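PDB 5ZKA: N-acetylneuraminate lyase from Fusobacterium nucleatum subsp. nucleatum ATCC 25586, which is a lyase of the dihydrodipicolinate synthetase family, built on the parallel eight-stranded TIM-barrel fold. Local coordinates for residues M137-I142 against I165-T170. Numbering follows the deposited sequence.
Sequences MIIYSI and IGVKFT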
ATOM      1  N   MET B 137     -11.582  12.739 -19.391  1.00 30.82           N
ATOM      2  CA  MET B 137     -11.133  13.231 -18.098  1.00 31.89           C
ATOM      3  C   MET B 137     -10.587  12.102 -17.234  1.00 31.35           C
ATOM      4  O   MET B 137     -11.219  11.047 -17.112  1.00 34.27           O
ATOM      5  CB  MET B 137     -12.284  13.935 -17.368  1.00 34.88           C
ATOM      6  CG  MET B 137     -11.996  14.280 -15.914  1.00 39.53           C
ATOM      7  SD  MET B 137     -10.776  15.589 -15.708  1.00 39.81           S
ATOM      8  CE  MET B 137     -11.707  16.975 -16.351  1.00 39.93           C
ATOM      9  N   ILE B 138      -9.419  12.347 -16.634  1.00 31.85           N
ATOM     10  CA  ILE B 138      -8.837  11.517 -15.578  1.00 29.16           C
ATOM     11  C   ILE B 138      -9.019  12.254 -14.253  1.00 35.33           C
ATOM     12  O   ILE B 138      -8.571  13.397 -14.108  1.00 35.37           O
ATOM     13  CB  ILE B 138      -7.350  11.228 -15.844  1.00 29.97           C
ATOM     14  CG1 ILE B 138      -7.163  10.434 -17.143  1.00 36.01           C
ATOM     15  CG2 ILE B 138      -6.704  10.498 -14.640  1.00 29.49           C
ATOM     16  CD1 ILE B 138      -7.777   9.090 -17.117  1.00 39.68           C
ATOM     17  N   ILE B 139      -9.678  11.611 -13.282  1.00 32.44           N
ATOM     18  CA  ILE B 139      -9.878  12.209 -11.966  1.00 30.82           C
ATOM     19  C   ILE B 139      -8.700  11.855 -11.070  1.00 34.79           C
ATOM     20  O   ILE B 139      -7.910  10.957 -11.363  1.00 35.86           O
ATOM     21  CB  ILE B 139     -11.202  11.762 -11.314  1.00 30.83           C
ATOM     22  CG1 ILE B 139     -11.237  10.236 -11.201  1.00 37.92           C
ATOM     23  CG2 ILE B 139     -12.403  12.294 -12.095  1.00 37.11           C
ATOM     24  CD1 ILE B 139     -12.373   9.706 -10.362  1.00 43.31           C
ATOM     25  N   TYR B 140      -8.574  12.587  -9.966  1.00 33.08           N
ATOM     26  CA  TYR B 140      -7.638  12.241  -8.906  1.00 31.60           C
ATOM     27  C   TYR B 140      -8.384  11.479  -7.821  1.00 33.69           C
ATOM     28  O   TYR B 140      -9.530  11.806  -7.504  1.00 34.50           O
ATOM     29  CB  TYR B 140      -6.991  13.488  -8.298  1.00 33.65           C
ATOM     30  CG  TYR B 140      -5.782  14.008  -9.047  1.00 36.35           C
ATOM     31  CD1 TYR B 140      -5.831  14.208 -10.419  1.00 35.90           C
ATOM     32  CD2 TYR B 140      -4.607  14.341  -8.376  1.00 34.88           C
ATOM     33  CE1 TYR B 140      -4.744  14.695 -11.110  1.00 37.12           C
ATOM     34  CE2 TYR B 140      -3.508  14.833  -9.063  1.00 38.85           C
ATOM     35  CZ  TYR B 140      -3.586  15.007 -10.435  1.00 41.58           C
ATOM     36  OH  TYR B 140      -2.513  15.496 -11.148  1.00 36.74           O
ATOM     37  N   SER B 141      -7.718  10.470  -7.240  1.00 32.60           N
ATOM     38  CA  SER B 141      -8.320   9.717  -6.140  1.00 34.91           C
ATOM     39  C   SER B 141      -8.529  10.586  -4.905  1.00 39.64           C
ATOM     40  O   SER B 141      -9.515  10.404  -4.182  1.00 44.93           O
ATOM     41  CB  SER B 141      -7.451   8.504  -5.799  1.00 34.32           C
ATOM     42  OG  SER B 141      -6.179   8.920  -5.310  1.00 33.41           O
ATOM     43  N   ILE B 142      -7.620  11.518  -4.637  1.00 39.08           N
ATOM     44  CA  ILE B 142      -7.840  12.559  -3.643  1.00 48.52           C
ATOM     45  C   ILE B 142      -8.134  13.859  -4.391  1.00 57.03           C
ATOM     46  O   ILE B 142      -7.219  14.457  -4.978  1.00 54.71           O
ATOM     47  CB  ILE B 142      -6.643  12.720  -2.698  1.00 44.53           C
ATOM     48  CG1 ILE B 142      -6.081  11.355  -2.305  1.00 48.30           C
ATOM     49  CG2 ILE B 142      -7.076  13.474  -1.463  1.00 46.84           C
ATOM     50  CD1 ILE B 142      -4.977  11.429  -1.259  1.00 47.10           C
ATOM     51  N   ILE B 165     -12.769   8.647 -17.789  1.00 29.98           N
ATOM     52  CA  ILE B 165     -12.303   7.344 -18.251  1.00 30.35           C
ATOM     53  C   ILE B 165     -11.304   6.693 -17.311  1.00 30.02           C
ATOM     54  O   ILE B 165     -10.897   5.549 -17.571  1.00 30.52           O
ATOM     55  CB  ILE B 165     -11.696   7.437 -19.666  1.00 34.95           C
ATOM     56  CG1 ILE B 165     -10.471   8.358 -19.680  1.00 34.03           C
ATOM     57  CG2 ILE B 165     -12.758   7.891 -20.680  1.00 37.37           C
ATOM     58  CD1 ILE B 165      -9.686   8.283 -20.985  1.00 38.47           C
ATOM     59  N   GLY B 166     -10.881   7.377 -16.249  1.00 28.23           N
ATOM     60  CA  GLY B 166      -9.921   6.776 -15.333  1.00 25.83           C
ATOM     61  C   GLY B 166      -9.574   7.698 -14.175  1.00 30.31           C
ATOM     62  O   GLY B 166     -10.145   8.780 -14.009  1.00 29.41           O
ATOM     63  N   VAL B 167      -8.622   7.242 -13.361  1.00 28.31           N
ATOM     64  CA  VAL B 167      -8.251   7.918 -12.119  1.00 25.94           C
ATOM     65  C   VAL B 167      -6.745   7.822 -11.923  1.00 26.73           C
ATOM     66  O   VAL B 167      -6.134   6.783 -12.201  1.00 26.90           O
ATOM     67  CB  VAL B 167      -8.991   7.319 -10.896  1.00 27.38           C
ATOM     68  CG1 VAL B 167      -8.885   5.797 -10.891  1.00 27.19           C
ATOM     69  CG2 VAL B 167      -8.465   7.916  -9.573  1.00 35.34           C
ATOM     70  N   LYS B 168      -6.142   8.926 -11.476  1.00 25.32           N
ATOM     71  CA  LYS B 168      -4.768   8.932 -10.979  1.00 28.04           C
ATOM     72  C   LYS B 168      -4.806   8.677  -9.476  1.00 26.96           C
ATOM     73  O   LYS B 168      -5.387   9.466  -8.723  1.00 29.37           O
ATOM     74  CB  LYS B 168      -4.078  10.265 -11.282  1.00 28.47           C
ATOM     75  CG  LYS B 168      -2.627  10.378 -10.798  1.00 30.46           C
ATOM     76  CD  LYS B 168      -2.120  11.815 -11.023  1.00 31.78           C
ATOM     77  CE  LYS B 168      -0.645  11.968 -10.713  1.00 37.04           C
ATOM     78  NZ  LYS B 168      -0.258  13.404 -10.704  1.00 42.32           N
ATOM     79  N   PHE B 169      -4.204   7.564  -9.049  1.00 24.83           N
ATOM     80  CA  PHE B 169      -4.244   7.121  -7.660  1.00 27.89           C
ATOM     81  C   PHE B 169      -3.014   7.674  -6.951  1.00 27.09           C
ATOM     82  O   PHE B 169      -1.889   7.252  -7.238  1.00 33.44           O
ATOM     83  CB  PHE B 169      -4.275   5.596  -7.598  1.00 35.73           C
ATOM     84  CG  PHE B 169      -5.259   5.045  -6.616  1.00 30.58           C
ATOM     85  CD1 PHE B 169      -4.847   4.645  -5.361  1.00 37.83           C
ATOM     86  CD2 PHE B 169      -6.592   4.900  -6.963  1.00 35.36           C
ATOM     87  CE1 PHE B 169      -5.754   4.130  -4.456  1.00 44.90           C
ATOM     88  CE2 PHE B 169      -7.502   4.386  -6.063  1.00 36.94           C
ATOM     89  CZ  PHE B 169      -7.085   4.000  -4.815  1.00 38.17           C
ATOM     90  N   THR B 170      -3.214   8.616  -6.027  1.00 26.61           N
ATOM     91  CA  THR B 170      -2.089   9.343  -5.459  1.00 29.72           C
ATOM     92  C   THR B 170      -1.711   8.943  -4.040  1.00 35.04           C
ATOM     93  O   THR B 170      -0.629   9.333  -3.578  1.00 37.23           O
ATOM     94  CB  THR B 170      -2.370  10.848  -5.465  1.00 29.76           C
ATOM     95  OG1 THR B 170      -3.472  11.123  -4.600  1.00 32.26           O
ATOM     96  CG2 THR B 170      -2.700  11.311  -6.881  1.00 34.71           C
TER
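Lys168 and Tyr140 reach side by side into the barrel from adjacent parallel strands, illustrating how backbone register can place a polar pair. Lys168 CB starts 3.9 Å from Ile139 O, the carbonyl that accepts the Lys168 N-H in a nearly linear 2.7 Å N to O bond. With CG opposite the backbone N (chi1 180°) and an extended chain beyond it, the lysine runs along the tyrosine. Its CD sits over one ring face, offset toward the rim and 3.6 Å from Tyr140 CZ, a CH-pi contact; CE passes 4.0 Å from Tyr140 OH, and NZ donates to that hydroxyl at 3.1 Å. Tyr47 also hydrogen-bonds Tyr140 OH. On the outward face, Ile139 CG1 meets Val167 CB at 3.7 Å, beneath helix 152-159 of this beta-alpha-beta unit. Just past the first strand, Ser141 OG, bonded also to Asn149, accepts a hydrogen bond from Thr170 N (3.1 Å), while Ser141 CB lies over a face of the Phe169 ring. The outer face here is thus hydrocarbon against helix 152-159, whereas the inner face mixes Ile138 with the Tyr140-Lys168 pair, where the ring face under CD and the hydroxyl at NZ probably limit where the lysine's end can lie.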